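Local coordinates for protein AmbC (Sorangium cellulosum, PDB 5O15) that carries out both the dehydration and the cyclisation that build an oxygen heterocycle during biosynthesis of the polyketide ambruticin, at residues G179-W184 and D193-E198; P175-V180 and A217-L222; G150-A155 and S189-L194; E202-F207 and G251-R256. All coordinates share one frame; numbering follows the deposited sequence. Where two conformers were deposited one is given.

Contact 1 is the hairpin to which the other three contacts connect. Contact 2 shares G179 and V180 with it and ties the loop leading into its first strand to helix 211-225, the centres lying about 7 Å apart. Contact 3 shares D193 and L194 and lays the loop before strand 158-160 on the hairpin's second strand, about 12 Å away between centres. Contact 4 sits about 13 Å from contact 1 and joins it through backbone pairing of strands 189-195 and 254-261; R256 also salt-bridges D193 of contact 3. Contact 2 touches the probable active-site region: Q219 bonds D215, in a DxxxQ motif, and F177 meets H51, in an HxxxGxxxxP motif, as in polyketide synthase dehydratases.

Contact 1: G179-W184 and D193-E198; sequences GVTAAW and DLALPE
V180 and A182 face L194 and D193 across an antiparallel beta hairpin near one end of the strand order of a double hotdog fold, with strand 158-160 lying outside it; a beta bulge at T181 shifts the register by one residue. Three main-chain hydrogen bonds hold the strands together. A195 N donates to G179 O at 2.9 Å, and on the other side of the bulge D193 N reaches A182 O at 3.0 Å. Between them T181 N closes on D193 O at 2.9 Å, so the corner residue remains tied to the partner strand even though its own strand bends there.

A weaker C-H contact adds to the grip on G179 O, where L194 CA approaches to 3.2 Å. Apolar contact forms on the face that helix 211-225 covers. V180 holds CG1 opposite its backbone N (chi1 -174°), and this leaves CG2 beside that N to touch L194 CD2 at 4.1 Å; the two side chains lie side by side and point the same way, toward L213 and A216 of the helix in the case of L194. T181 CG2 meets A195 CB at a similar 4.1 Å.

The polar end of D193 belongs mainly to W152 and R256, which hold its two oxygens. W184 nevertheless adds a third neighbour: its chi1 of -56° swings the indole back toward D193, and the ring stands nearly upright against the carboxylate, planes 88° apart. D193 OD2 thus lies at the ring's edge, in its plane, 3.6 Å from W184 CH2.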
loop_
_atom_site.group_PDB
_atom_site.type_symbol
_atom_site.label_atom_id
_atom_site.label_comp_id
_atom_site.label_asym_id
_atom_site.label_seq_id
_atom_site.Cartn_x
_atom_site.Cartn_y
_atom_site.Cartn_z
ATOM N N GLY A 179 -6.304 4.179 10.589
ATOM C CA GLY A 179 -7.042 2.957 10.383
ATOM C C GLY A 179 -6.688 1.832 11.315
ATOM O O GLY A 179 -7.043 0.683 11.021
ATOM N N VAL A 180 -5.998 2.099 12.409
ATOM C CA VAL A 180 -5.597 1.070 13.360
ATOM C C VAL A 180 -6.441 1.232 14.616
ATOM O O VAL A 180 -6.337 2.242 15.326
ATOM C CB VAL A 180 -4.115 1.166 13.722
ATOM C CG1 VAL A 180 -3.713 -0.020 14.601
ATOM C CG2 VAL A 180 -3.256 1.175 12.485
ATOM N N THR A 181 -7.277 0.260 14.922
ATOM C CA THR A 181 -8.092 0.421 16.113
ATOM C C THR A 181 -7.427 -0.153 17.349
ATOM O O THR A 181 -7.769 0.276 18.462
ATOM C CB THR A 181 -9.467 -0.207 15.917
ATOM O OG1 THR A 181 -9.306 -1.608 15.786
ATOM C CG2 THR A 181 -10.144 0.298 14.698
ATOM N N ALA A 182 -6.495 -1.090 17.227
ATOM C CA ALA A 182 -5.789 -1.654 18.375
ATOM C C ALA A 182 -4.581 -2.410 17.846
ATOM O O ALA A 182 -4.610 -2.902 16.717
ATOM C CB ALA A 182 -6.684 -2.618 19.151
ATOM N N ALA A 183 -3.524 -2.508 18.635
ATOM C CA ALA A 183 -2.330 -3.234 18.221
ATOM C C ALA A 183 -1.589 -3.735 19.459
ATOM O O ALA A 183 -1.688 -3.163 20.552
ATOM C CB ALA A 183 -1.425 -2.350 17.356
ATOM N N TRP A 184 -0.803 -4.778 19.265
ATOM C CA TRP A 184 -0.007 -5.423 20.290
ATOM C C TRP A 184 1.240 -5.985 19.633
ATOM O O TRP A 184 1.309 -6.129 18.407
ATOM C CB TRP A 184 -0.746 -6.600 20.912
ATOM C CG TRP A 184 -2.078 -6.289 21.500
ATOM C CD1 TRP A 184 -2.338 -6.070 22.813
ATOM C CD2 TRP A 184 -3.339 -6.178 20.814
ATOM N NE1 TRP A 184 -3.686 -5.844 23.000
ATOM C CE2 TRP A 184 -4.315 -5.888 21.783
ATOM C CE3 TRP A 184 -3.731 -6.312 19.475
ATOM C CZ2 TRP A 184 -5.664 -5.742 21.469
ATOM C CZ3 TRP A 184 -5.083 -6.163 19.156
ATOM C CH2 TRP A 184 -6.033 -5.879 20.161
ATOM N N ASP A 193 -5.766 -4.827 14.799
ATOM C CA ASP A 193 -7.084 -4.694 14.196
ATOM C C ASP A 193 -7.085 -3.442 13.334
ATOM O O ASP A 193 -6.817 -2.343 13.840
ATOM C CB ASP A 193 -8.153 -4.590 15.282
ATOM C CG ASP A 193 -8.326 -5.870 16.036
ATOM O OD1 ASP A 193 -8.611 -6.909 15.417
ATOM O OD2 ASP A 193 -8.254 -5.884 17.270
ATOM N N LEU A 194 -7.409 -3.612 12.048
ATOM C CA LEU A 194 -7.422 -2.544 11.057
ATOM C C LEU A 194 -8.852 -2.325 10.588
ATOM O O LEU A 194 -9.586 -3.281 10.348
ATOM C CB LEU A 194 -6.570 -2.913 9.847
ATOM C CG LEU A 194 -5.146 -3.396 10.124
ATOM C CD1 LEU A 194 -4.426 -3.653 8.800
ATOM C CD2 LEU A 194 -4.339 -2.441 10.985
ATOM N N ALA A 195 -9.254 -1.072 10.429
ATOM C CA ALA A 195 -10.599 -0.806 9.936
ATOM C C ALA A 195 -10.626 0.543 9.261
ATOM O O ALA A 195 -10.089 1.508 9.804
ATOM C CB ALA A 195 -11.633 -0.801 11.072
ATOM N N LEU A 196 -11.225 0.584 8.076
ATOM C CA LEU A 196 -11.442 1.847 7.400
ATOM C C LEU A 196 -12.428 2.699 8.204
ATOM O O LEU A 196 -13.442 2.190 8.721
ATOM C CB LEU A 196 -12.023 1.615 6.008
ATOM C CG LEU A 196 -11.106 0.976 4.932
ATOM C CD1 LEU A 196 -11.880 0.634 3.688
ATOM C CD2 LEU A 196 -10.024 1.897 4.532
ATOM N N PRO A 197 -12.168 3.994 8.341
ATOM C CA PRO A 197 -13.116 4.884 9.014
ATOM C C PRO A 197 -14.429 5.006 8.258
ATOM O O PRO A 197 -14.538 4.702 7.060
ATOM C CB PRO A 197 -12.382 6.231 9.044
ATOM C CG PRO A 197 -10.961 5.904 8.791
ATOM C CD PRO A 197 -10.907 4.667 8.001
ATOM N N GLU A 198 -15.438 5.451 8.994
ATOM C CA GLU A 198 -16.752 5.675 8.429
ATOM C C GLU A 198 -16.645 6.590 7.219
ATOM O O GLU A 198 -15.801 7.488 7.168
ATOM C CB GLU A 198 -17.628 6.317 9.514
ATOM C CG GLU A 198 -18.963 6.892 9.063
ATOM C CD GLU A 198 -19.728 7.553 10.214
ATOM O OE1 GLU A 198 -19.419 7.264 11.395
ATOM O OE2 GLU A 198 -20.636 8.370 9.941
#

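Contact 2: P175-V180 and A217-L222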
loop_
_atom_site.group_PDB
_atom_site.type_symbol
_atom_site.label_atom_id
_atom_site.label_comp_id
_atom_site.label_asym_id
_atom_site.label_seq_id
_atom_site.Cartn_x
_atom_site.Cartn_y
_atom_site.Cartn_z
ATOM N N PRO A 175 -8.363 11.864 8.468
ATOM C CA PRO A 175 -9.064 10.720 9.077
ATOM C C PRO A 175 -8.965 9.408 8.319
ATOM O O PRO A 175 -8.990 8.342 8.931
ATOM C CB PRO A 175 -10.519 11.208 9.113
ATOM C CG PRO A 175 -10.448 12.659 9.108
ATOM C CD PRO A 175 -9.226 13.061 8.382
ATOM N N ALA A 176 -8.862 9.429 6.987
ATOM C CA ALA A 176 -8.828 8.166 6.245
ATOM C C ALA A 176 -7.582 7.353 6.568
ATOM O O ALA A 176 -7.570 6.136 6.344
ATOM C CB ALA A 176 -8.899 8.409 4.737
ATOM N N PHE A 177 -6.537 7.995 7.087
ATOM C CA PHE A 177 -5.254 7.361 7.378
ATOM C C PHE A 177 -5.032 7.210 8.873
ATOM O O PHE A 177 -3.890 7.199 9.337
ATOM C CB PHE A 177 -4.111 8.046 6.627
ATOM C CG PHE A 177 -4.249 7.821 5.173
ATOM C CD1 PHE A 177 -3.731 6.685 4.577
ATOM C CD2 PHE A 177 -4.997 8.678 4.385
ATOM C CE1 PHE A 177 -3.931 6.435 3.223
ATOM C CE2 PHE A 177 -5.223 8.425 3.060
ATOM C CZ PHE A 177 -4.664 7.316 2.481
ATOM N N ARG A 178 -6.126 7.001 9.604
ATOM C CA ARG A 178 -6.093 6.567 11.003
ATOM C C ARG A 178 -6.902 5.279 11.061
ATOM O O ARG A 178 -8.062 5.289 11.477
ATOM C CB ARG A 178 -6.637 7.645 11.953
ATOM C CG ARG A 178 -5.617 8.725 12.253
ATOM C CD ARG A 178 -6.066 9.706 13.369
ATOM N NE ARG A 178 -6.877 10.746 12.786
ATOM C CZ ARG A 178 -6.397 11.798 12.128
ATOM N NH1 ARG A 178 -5.092 11.927 11.951
ATOM N NH2 ARG A 178 -7.223 12.714 11.621
ATOM N N GLY A 179 -6.304 4.179 10.589
ATOM C CA GLY A 179 -7.042 2.957 10.383
ATOM C C GLY A 179 -6.688 1.832 11.315
ATOM O O GLY A 179 -7.043 0.683 11.021
ATOM N N VAL A 180 -5.998 2.099 12.409
ATOM C CA VAL A 180 -5.597 1.070 13.360
ATOM C C VAL A 180 -6.441 1.232 14.616
ATOM O O VAL A 180 -6.337 2.242 15.326
ATOM C CB VAL A 180 -4.115 1.166 13.722
ATOM C CG1 VAL A 180 -3.713 -0.020 14.601
ATOM C CG2 VAL A 180 -3.256 1.175 12.485
ATOM N N ALA A 217 -1.838 -1.212 7.941
ATOM C CA ALA A 217 -0.825 -2.127 8.436
ATOM C C ALA A 217 0.508 -1.419 8.636
ATOM O O ALA A 217 1.230 -1.683 9.614
ATOM C CB ALA A 217 -0.679 -3.314 7.504
ATOM N N LEU A 218 0.852 -0.514 7.709
ATOM C CA LEU A 218 2.052 0.304 7.860
ATOM C C LEU A 218 1.942 1.243 9.057
ATOM O O LEU A 218 2.921 1.435 9.786
ATOM C CB LEU A 218 2.311 1.111 6.586
ATOM C CG LEU A 218 2.383 0.321 5.280
ATOM C CD1 LEU A 218 2.706 1.280 4.152
ATOM C CD2 LEU A 218 3.380 -0.803 5.406
ATOM N N GLN A 219 0.766 1.845 9.268
ATOM C CA GLN A 219 0.560 2.699 10.439
ATOM C C GLN A 219 0.826 1.919 11.721
ATOM O O GLN A 219 1.417 2.449 12.664
ATOM C CB GLN A 219 -0.869 3.235 10.451
ATOM C CG GLN A 219 -1.227 4.190 9.324
ATOM C CD GLN A 219 -2.715 4.251 9.110
ATOM O OE1 GLN A 219 -3.483 4.153 10.074
ATOM N NE2 GLN A 219 -3.144 4.378 7.847
ATOM N N ALA A 220 0.346 0.671 11.789
ATOM C CA ALA A 220 0.540 -0.116 13.002
ATOM C C ALA A 220 2.018 -0.350 13.250
ATOM O O ALA A 220 2.497 -0.227 14.387
ATOM C CB ALA A 220 -0.207 -1.443 12.873
ATOM N N LEU A 221 2.754 -0.703 12.195
ATOM C CA LEU A 221 4.187 -0.869 12.296
ATOM C C LEU A 221 4.873 0.411 12.766
ATOM O O LEU A 221 5.720 0.387 13.662
ATOM C CB LEU A 221 4.711 -1.290 10.935
ATOM C CG LEU A 221 6.222 -1.334 10.827
ATOM C CD1 LEU A 221 6.789 -2.328 11.829
ATOM C CD2 LEU A 221 6.624 -1.723 9.457
ATOM N N LEU A 222 4.529 1.541 12.169
ATOM C CA LEU A 222 5.178 2.789 12.541
ATOM C C LEU A 222 4.840 3.192 13.968
ATOM O O LEU A 222 5.700 3.695 14.691
ATOM C CB LEU A 222 4.790 3.889 11.562
ATOM C CG LEU A 222 5.321 3.739 10.145
ATOM C CD1 LEU A 222 4.758 4.816 9.226
ATOM C CD2 LEU A 222 6.839 3.736 10.114
HETATM O O HOH W 1 -5.975 3.950 7.244
#
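Q219 OE1 receives the backbone N-H of G179 at 2.9 Å, a nearly straight bond (176°) that lies in the plane of the side-chain amide and uses one lone pair of the oxygen. The other end of the amide is held too: Q219 NE2 donates to a water at 2.9 Å, which in turn donates to A176 O; Q219 NE2 also donates to D215 OD2, one turn earlier in the helix. With both ends engaged, the buried amide is fixed in its rotation. Beyond CG the Q219 chain runs extended, so it spans the gap from the helix to the loop and passes crosswise to F177, with the phenyl and amide planes 60° apart. Nearer the helix, V180 CG2 settles over Q219 CB at 3.8 Å and beside A220 CB at 4.0 Å. A leucine in place of Q219 would probably leave G179 N and the bridging water without their mate and D215 OD2 without this donor. This is the central helix of a hotdog fold held to a loop beside it; D215 and Q219 match the DxxxQ motif of polyketide synthase dehydratases, and F177 meets H51, consistent with the active site.

Contact 3: G150-A155 and S189-L194; sequences GAWPPA and SIYADL
P154 and W152 clasp Y191 from two directions, and here the contact is tight. P154 CG sits 3.6 Å from the centre of the Y191 ring and only 3° off its normal, a CH-pi contact over one face. W152 reaches the root of the same side chain, with CH2 3.7 Å from Y191 CB. Its indole gets there because CG lies opposite the backbone N (chi1 -179°), throwing the ring away from the loop and onto strand 189-195. A cis peptide bond before P153 turns the chain between the two clasping residues.

By contrast D193, at the N-H edge of the indole's five-membered ring, is partly exposed and rests on a single clear hydrogen bond. There W152 NE1 donates to D193 OD2 at 3.0 Å, on the syn side of the carboxylate but 34° out of its plane, while the acceptor lies close to the plane of the indole. An alanine at W152 is likely to leave a gap beside Y191 CB and deprive D193 OD2 of its N-H donor.

With an N-H on one oxygen and the R256 guanidinium on the other, D193 is probably kept ionised. The loop is held to strand 189-195 by an N-H to carboxylate bond and by CH-pi and apolar contact, with R256 linking both through its salt bridge to D193 OD1 and its cation-pi contact with W152.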
loop_
_atom_site.group_PDB
_atom_site.type_symbol
_atom_site.label_atom_id
_atom_site.label_comp_id
_atom_site.label_asym_id
_atom_site.label_seq_id
_atom_site.Cartn_x
_atom_site.Cartn_y
_atom_site.Cartn_z
ATOM N N GLY A 150 -8.960 -17.744 17.636
ATOM C CA GLY A 150 -8.784 -18.022 19.049
ATOM C C GLY A 150 -8.434 -16.771 19.817
ATOM O O GLY A 150 -9.001 -15.710 19.595
ATOM N N ALA A 151 -7.491 -16.905 20.735
ATOM C CA ALA A 151 -7.118 -15.794 21.587
ATOM C C ALA A 151 -6.633 -14.631 20.744
ATOM O O ALA A 151 -5.817 -14.806 19.834
ATOM C CB ALA A 151 -6.003 -16.212 22.538
ATOM N N TRP A 152 -7.149 -13.448 21.052
ATOM C CA TRP A 152 -6.752 -12.265 20.315
ATOM C C TRP A 152 -6.637 -11.131 21.317
ATOM O O TRP A 152 -7.622 -10.815 21.986
ATOM C CB TRP A 152 -7.766 -11.911 19.243
ATOM C CG TRP A 152 -7.329 -10.706 18.470
ATOM C CD1 TRP A 152 -7.808 -9.446 18.606
ATOM C CD2 TRP A 152 -6.296 -10.639 17.495
ATOM N NE1 TRP A 152 -7.168 -8.598 17.749
ATOM C CE2 TRP A 152 -6.235 -9.308 17.046
ATOM C CE3 TRP A 152 -5.434 -11.584 16.940
ATOM C CZ2 TRP A 152 -5.339 -8.893 16.058
ATOM C CZ3 TRP A 152 -4.552 -11.185 15.960
ATOM C CH2 TRP A 152 -4.519 -9.840 15.518
ATOM N N PRO A 153 -5.473 -10.496 21.464
ATOM C CA PRO A 153 -4.247 -10.800 20.721
ATOM C C PRO A 153 -3.678 -12.154 21.143
ATOM O O PRO A 153 -4.122 -12.747 22.127
ATOM C CB PRO A 153 -3.308 -9.674 21.141
ATOM C CG PRO A 153 -3.737 -9.351 22.496
ATOM C CD PRO A 153 -5.247 -9.434 22.453
ATOM N N PRO A 154 -2.712 -12.668 20.387
ATOM C CA PRO A 154 -2.056 -13.913 20.797
ATOM C C PRO A 154 -1.485 -13.797 22.208
ATOM O O PRO A 154 -1.151 -12.705 22.685
ATOM C CB PRO A 154 -0.947 -14.093 19.751
ATOM C CG PRO A 154 -1.448 -13.348 18.555
ATOM C CD PRO A 154 -2.150 -12.148 19.127
ATOM N N ALA A 155 -1.369 -14.946 22.879
ATOM C CA ALA A 155 -0.860 -14.980 24.245
ATOM C C ALA A 155 0.519 -14.331 24.345
ATOM O O ALA A 155 1.361 -14.464 23.456
ATOM C CB ALA A 155 -0.800 -16.426 24.759
ATOM N N SER A 189 6.752 -9.547 16.061
ATOM C CA SER A 189 5.458 -9.558 15.399
ATOM C C SER A 189 4.528 -8.527 16.010
ATOM O O SER A 189 4.305 -8.523 17.226
ATOM C CB SER A 189 4.819 -10.937 15.518
ATOM O OG SER A 189 5.582 -11.870 14.779
ATOM N N ILE A 190 3.970 -7.680 15.164
ATOM C CA ILE A 190 2.919 -6.745 15.527
ATOM C C ILE A 190 1.597 -7.316 15.055
ATOM O O ILE A 190 1.465 -7.708 13.889
ATOM C CB ILE A 190 3.165 -5.362 14.919
ATOM C CG1 ILE A 190 4.529 -4.820 15.370
ATOM C CG2 ILE A 190 2.047 -4.423 15.282
ATOM C CD1 ILE A 190 4.645 -4.558 16.832
ATOM N N TYR A 191 0.622 -7.382 15.953
ATOM C CA TYR A 191 -0.717 -7.845 15.667
ATOM C C TYR A 191 -1.653 -6.655 15.768
ATOM O O TYR A 191 -1.562 -5.886 16.734
ATOM C CB TYR A 191 -1.129 -8.942 16.665
ATOM C CG TYR A 191 -0.298 -10.187 16.476
ATOM C CD1 TYR A 191 -0.610 -11.050 15.455
ATOM C CD2 TYR A 191 0.815 -10.468 17.253
ATOM C CE1 TYR A 191 0.139 -12.178 15.217
ATOM C CE2 TYR A 191 1.593 -11.609 17.013
ATOM C CZ TYR A 191 1.236 -12.458 15.994
ATOM O OH TYR A 191 1.973 -13.597 15.706
ATOM N N ALA A 192 -2.560 -6.482 14.820
ATOM C CA ALA A 192 -3.407 -5.297 14.843
ATOM C C ALA A 192 -4.780 -5.571 14.274
ATOM O O ALA A 192 -4.948 -6.400 13.372
ATOM C CB ALA A 192 -2.739 -4.134 14.102
ATOM N N ASP A 193 -5.766 -4.827 14.799
ATOM C CA ASP A 193 -7.084 -4.694 14.196
ATOM C C ASP A 193 -7.085 -3.442 13.334
ATOM O O ASP A 193 -6.817 -2.343 13.840
ATOM C CB ASP A 193 -8.153 -4.590 15.282
ATOM C CG ASP A 193 -8.326 -5.870 16.036
ATOM O OD1 ASP A 193 -8.611 -6.909 15.417
ATOM O OD2 ASP A 193 -8.254 -5.884 17.270
ATOM N N LEU A 194 -7.409 -3.612 12.048
ATOM C CA LEU A 194 -7.422 -2.544 11.057
ATOM C C LEU A 194 -8.852 -2.325 10.588
ATOM O O LEU A 194 -9.586 -3.281 10.348
ATOM C CB LEU A 194 -6.570 -2.913 9.847
ATOM C CG LEU A 194 -5.146 -3.396 10.124
ATOM C CD1 LEU A 194 -4.426 -3.653 8.800
ATOM C CD2 LEU A 194 -4.339 -2.441 10.985
#

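Contact 4: E202-F207 and G251-R256; sequences ERAQDF and GAAALR
G251 turns with a positive phi (88°), which brings its CA up against A204 O at 3.4 Å. A side chain here would be pressed against the preceding carbonyl O, which explains the glycine, and a CB would also be tight against Q205 CA. A204 stands in the 3-10 segment 202-206 and points its methyl group at segment 251-256, where CB touches A252 O at 3.4 Å and A253 CB at 3.6 Å. Besides that contact with G251 CA, A204 O accepts two hydrogen bonds. F207 N closes the 3-10 turn on it at 3.1 Å, and a water donates to it at 2.9 Å. The same water donates to A252 O at 2.8 Å and so joins the two segments, which share no clear direct hydrogen bond. Small side chains and close backbones therefore make the contact. Next to it, L196 packs on A204 and pairs its backbone with A253, so the 3-10 segment, the end of strand 189-195 and the start of strand 254-261 meet at one place. On the far side, F207 packs edge-to-face with W21 and also meets H210, just ahead of helix 211-225, while strand 254-261 runs on antiparallel to strand 189-195.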
loop_
_atom_site.group_PDB
_atom_site.type_symbol
_atom_site.label_atom_id
_atom_site.label_comp_id
_atom_site.label_asym_id
_atom_site.label_seq_id
_atom_site.Cartn_x
_atom_site.Cartn_y
_atom_site.Cartn_z
ATOM N N GLU A 202 -17.214 2.753 2.915
ATOM C CA GLU A 202 -18.283 2.404 1.984
ATOM C C GLU A 202 -17.763 2.017 0.607
ATOM O O GLU A 202 -18.438 1.271 -0.110
ATOM C CB GLU A 202 -19.276 3.559 1.874
ATOM C CG GLU A 202 -20.061 3.794 3.146
ATOM C CD GLU A 202 -21.058 4.913 2.998
ATOM O OE1 GLU A 202 -21.769 5.216 3.978
ATOM O OE2 GLU A 202 -21.127 5.485 1.889
ATOM N N ARG A 203 -16.586 2.502 0.218
ATOM C CA ARG A 203 -16.003 2.163 -1.072
ATOM C C ARG A 203 -15.100 0.942 -1.015
ATOM O O ARG A 203 -14.597 0.523 -2.057
ATOM C CB ARG A 203 -15.185 3.337 -1.617
ATOM C CG ARG A 203 -15.993 4.472 -2.212
ATOM C CD ARG A 203 -15.075 5.414 -2.968
ATOM N NE ARG A 203 -15.114 6.783 -2.453
ATOM C CZ ARG A 203 -15.697 7.814 -3.059
ATOM N NH1 ARG A 203 -16.313 7.665 -4.224
ATOM N NH2 ARG A 203 -15.659 9.011 -2.493
ATOM N N ALA A 204 -14.874 0.359 0.163
ATOM C CA ALA A 204 -13.907 -0.735 0.260
ATOM C C ALA A 204 -14.188 -1.824 -0.765
ATOM O O ALA A 204 -13.261 -2.366 -1.381
ATOM C CB ALA A 204 -13.930 -1.324 1.666
ATOM N N GLN A 205 -15.461 -2.150 -0.965
ATOM C CA GLN A 205 -15.835 -3.228 -1.869
ATOM C C GLN A 205 -15.480 -2.953 -3.323
ATOM O O GLN A 205 -15.501 -3.891 -4.122
ATOM C CB GLN A 205 -17.337 -3.488 -1.741
ATOM C CG GLN A 205 -18.189 -2.238 -1.951
ATOM C CD GLN A 205 -19.652 -2.484 -1.646
ATOM O OE1 GLN A 205 -20.166 -3.576 -1.874
ATOM N NE2 GLN A 205 -20.325 -1.476 -1.104
ATOM N N ASP A 206 -15.152 -1.704 -3.679
ATOM C CA ASP A 206 -14.824 -1.351 -5.052
ATOM C C ASP A 206 -13.363 -1.625 -5.389
ATOM O O ASP A 206 -13.008 -1.660 -6.574
ATOM C CB ASP A 206 -15.123 0.136 -5.293
ATOM C CG ASP A 206 -16.591 0.508 -5.070
ATOM O OD1 ASP A 206 -17.488 -0.353 -5.197
ATOM O OD2 ASP A 206 -16.843 1.693 -4.767
ATOM N N PHE A 207 -12.511 -1.808 -4.385
ATOM C CA PHE A 207 -11.084 -1.993 -4.586
ATOM C C PHE A 207 -10.724 -3.459 -4.385
ATOM O O PHE A 207 -11.442 -4.211 -3.731
ATOM C CB PHE A 207 -10.287 -1.127 -3.590
ATOM C CG PHE A 207 -10.365 0.360 -3.860
ATOM C CD1 PHE A 207 -9.479 0.945 -4.748
ATOM C CD2 PHE A 207 -11.324 1.152 -3.276
ATOM C CE1 PHE A 207 -9.542 2.298 -5.012
ATOM C CE2 PHE A 207 -11.390 2.504 -3.556
ATOM C CZ PHE A 207 -10.493 3.072 -4.418
ATOM N N GLY A 251 -11.950 -6.617 -1.790
ATOM C CA GLY A 251 -13.005 -5.753 -1.260
ATOM C C GLY A 251 -13.139 -5.649 0.246
ATOM O O GLY A 251 -14.155 -5.124 0.721
ATOM N N ALA A 252 -12.168 -6.115 1.019
ATOM C CA ALA A 252 -12.284 -6.063 2.471
ATOM C C ALA A 252 -12.278 -4.624 3.000
ATOM O O ALA A 252 -11.626 -3.742 2.453
ATOM C CB ALA A 252 -11.114 -6.810 3.098
ATOM N N ALA A 253 -13.006 -4.404 4.106
ATOM C CA ALA A 253 -13.056 -3.102 4.759
ATOM C C ALA A 253 -12.375 -3.081 6.113
ATOM O O ALA A 253 -12.091 -1.993 6.633
ATOM C CB ALA A 253 -14.508 -2.644 4.939
ATOM N N ALA A 254 -12.156 -4.245 6.716
ATOM C CA ALA A 254 -11.573 -4.333 8.042
ATOM C C ALA A 254 -10.947 -5.713 8.128
ATOM O O ALA A 254 -11.461 -6.661 7.541
ATOM C CB ALA A 254 -12.636 -4.108 9.127
ATOM N N LEU A 255 -9.853 -5.826 8.885
ATOM C CA LEU A 255 -8.964 -6.986 8.850
ATOM C C LEU A 255 -8.242 -7.095 10.165
ATOM O O LEU A 255 -8.082 -6.101 10.871
ATOM C CB LEU A 255 -7.863 -6.834 7.760
ATOM C CG LEU A 255 -8.364 -6.683 6.357
ATOM C CD1 LEU A 255 -7.262 -6.198 5.416
ATOM C CD2 LEU A 255 -8.825 -8.045 5.825
ATOM N N ARG A 256 -7.715 -8.290 10.424
ATOM C CA ARG A 256 -6.625 -8.463 11.365
ATOM C C ARG A 256 -5.322 -8.602 10.595
ATOM O O ARG A 256 -5.297 -9.136 9.488
ATOM C CB ARG A 256 -6.831 -9.646 12.295
ATOM C CG ARG A 256 -7.863 -9.348 13.347
ATOM C CD ARG A 256 -8.078 -10.483 14.296
ATOM N NE ARG A 256 -9.023 -10.077 15.333
ATOM C CZ ARG A 256 -9.664 -10.903 16.141
ATOM N NH1 ARG A 256 -9.456 -12.204 16.077
ATOM N NH2 ARG A 256 -10.523 -10.433 17.048
HETATM O O HOH W 2 -10.789 -3.248 -0.133
#